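Local coordinates for protein putative SAM-dependent O-methyltranferase (Podospora anserina, PDB 4YMH) that probably transfers a methyl group from S-adenosylmethionine to an oxygen of a substrate, at residues A[147-151]-A[203-207]. Numbering follows the deposited sequence.
Sequences KDGYA and ALDKF
Tyr150 turns its ring edge toward the face of Phe207, a T-shaped pair with the planes at 88° and the ring centroids 5.5 Å apart. At that edge Tyr150 CD2 is 3.9 Å from Phe207 CE2, which lies near the plane of the tyrosine ring. The same tyrosine also sets its CB over the middle of the Phe207 face, 3.7 Å from the ring centroid, so a CH-pi contact and the edge-to-face stack share one aromatic surface. Phe207 reaches this place because its CG stands anti to the backbone N (chi1 167°), which carries the ring from helix 194-212 to the first turn of helix 150-159. There its CD1 comes within 3.3 Å of Ala151 N, and Ala151 CB packs on the same corner of the ring. Leu204, one turn back along its helix, spreads its two methyls: CD2 meets Tyr150 CD2 at 3.8 Å, while CD1 lies against Lys147 CB, also at 3.8 Å. Ala203 rests its methyl on Asp148 CA and CB. With an alanine at Phe207, the Tyr150 edge and CB would probably lose their aromatic partner, and a gap is likely beside Cys171 of strand 167-171, which the side chains of both Tyr150 and Phe207 touch. Lys147 offers Leu204 just the root of its chain; bends at chi2 and chi4 lead the amine away to donate a 3.0 Å hydrogen bond to Tyr150 OH. That hydroxyl is also hydrogen-bonded to Asp172 O, and two partners on one oxygen should limit swinging of the ring. Apolar and aromatic packing joins segments 147-151 and 203-207 of this Rossmann-like methyltransferase fold, with no hydrogen bond between them, while Lys147, Asp148 and Tyr150 turn their polar ends to Ala145, Asn146 and Asp172, of which Asn146 binds S-adenosylhomocysteine.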
loop_
_atom_site.group_PDB
_atom_site.type_symbol
_atom_site.label_atom_id
_atom_site.label_comp_id
_atom_site.label_asym_id
_atom_site.label_seq_id
_atom_site.Cartn_x
_atom_site.Cartn_y
_atom_site.Cartn_z
ATOM N N LYS A 147 -13.133 -15.985 4.852
ATOM C CA LYS A 147 -13.278 -15.137 3.675
ATOM C C LYS A 147 -14.745 -14.962 3.297
ATOM O O LYS A 147 -15.117 -13.928 2.729
ATOM C CB LYS A 147 -12.478 -15.699 2.497
ATOM C CG LYS A 147 -11.024 -16.061 2.830
ATOM C CD LYS A 147 -10.230 -14.888 3.417
ATOM C CE LYS A 147 -8.868 -15.382 3.905
ATOM N NZ LYS A 147 -8.391 -14.619 5.093
ATOM N N ASP A 148 -15.589 -15.941 3.628
ATOM C CA ASP A 148 -17.007 -15.826 3.286
ATOM C C ASP A 148 -17.751 -14.895 4.253
ATOM O O ASP A 148 -18.934 -14.610 4.062
ATOM C CB ASP A 148 -17.689 -17.219 3.222
ATOM C CG ASP A 148 -17.753 -17.935 4.576
ATOM O OD1 ASP A 148 -17.020 -17.575 5.506
ATOM O OD2 ASP A 148 -18.520 -18.911 4.703
ATOM N N GLY A 149 -17.056 -14.406 5.278
ATOM C CA GLY A 149 -17.648 -13.487 6.243
ATOM C C GLY A 149 -17.326 -11.997 6.074
ATOM O O GLY A 149 -17.945 -11.141 6.728
ATOM N N TYR A 150 -16.383 -11.679 5.185
ATOM C CA TYR A 150 -15.890 -10.302 5.050
ATOM C C TYR A 150 -17.016 -9.296 4.811
ATOM O O TYR A 150 -17.093 -8.257 5.487
ATOM C CB TYR A 150 -14.872 -10.194 3.903
ATOM C CG TYR A 150 -13.454 -10.646 4.211
ATOM C CD1 TYR A 150 -13.196 -11.620 5.164
ATOM C CD2 TYR A 150 -12.373 -10.103 3.523
ATOM C CE1 TYR A 150 -11.896 -12.046 5.422
ATOM C CE2 TYR A 150 -11.073 -10.510 3.781
ATOM C CZ TYR A 150 -10.843 -11.484 4.725
ATOM O OH TYR A 150 -9.553 -11.891 4.965
ATOM N N ALA A 151 -17.892 -9.599 3.856
ATOM C CA ALA A 151 -18.975 -8.674 3.528
ATOM C C ALA A 151 -19.781 -8.370 4.784
ATOM O O ALA A 151 -19.982 -7.195 5.143
ATOM C CB ALA A 151 -19.857 -9.239 2.438
ATOM N N ALA A 203 -16.496 -16.161 -2.944
ATOM C CA ALA A 203 -17.043 -15.304 -1.891
ATOM C C ALA A 203 -16.415 -13.892 -1.928
ATOM O O ALA A 203 -17.094 -12.873 -1.751
ATOM C CB ALA A 203 -16.841 -15.951 -0.512
ATOM N N LEU A 204 -15.114 -13.842 -2.172
ATOM C CA LEU A 204 -14.374 -12.586 -2.141
ATOM C C LEU A 204 -14.680 -11.722 -3.355
ATOM O O LEU A 204 -14.611 -10.490 -3.284
ATOM C CB LEU A 204 -12.878 -12.865 -2.039
ATOM C CG LEU A 204 -12.492 -13.304 -0.622
ATOM C CD1 LEU A 204 -11.109 -13.956 -0.590
ATOM C CD2 LEU A 204 -12.555 -12.111 0.331
ATOM N N ASP A 205 -15.037 -12.364 -4.464
ATOM C CA ASP A 205 -15.456 -11.617 -5.641
ATOM C C ASP A 205 -16.808 -10.953 -5.352
ATOM O O ASP A 205 -17.019 -9.765 -5.666
ATOM C CB ASP A 205 -15.539 -12.532 -6.865
ATOM C CG ASP A 205 -16.165 -11.848 -8.065
ATOM O OD1 ASP A 205 -15.635 -10.814 -8.539
ATOM O OD2 ASP A 205 -17.220 -12.345 -8.520
ATOM N N LYS A 206 -17.727 -11.707 -4.747
ATOM C CA LYS A 206 -19.000 -11.088 -4.360
ATOM C C LYS A 206 -18.800 -9.928 -3.357
ATOM O O LYS A 206 -19.439 -8.879 -3.464
ATOM C CB LYS A 206 -19.940 -12.140 -3.767
ATOM C CG LYS A 206 -20.458 -13.144 -4.791
ATOM C CD LYS A 206 -21.536 -14.029 -4.187
ATOM C CE LYS A 206 -22.151 -14.953 -5.235
ATOM N NZ LYS A 206 -21.258 -16.097 -5.561
ATOM N N PHE A 207 -17.913 -10.146 -2.390
ATOM C CA PHE A 207 -17.531 -9.134 -1.399
ATOM C C PHE A 207 -17.073 -7.844 -2.089
ATOM O O PHE A 207 -17.610 -6.740 -1.843
ATOM C CB PHE A 207 -16.427 -9.692 -0.500
ATOM C CG PHE A 207 -15.727 -8.652 0.360
ATOM C CD1 PHE A 207 -16.411 -7.982 1.362
ATOM C CD2 PHE A 207 -14.377 -8.377 0.178
ATOM C CE1 PHE A 207 -15.759 -7.033 2.175
ATOM C CE2 PHE A 207 -13.724 -7.428 0.973
ATOM C CZ PHE A 207 -14.423 -6.765 1.975
#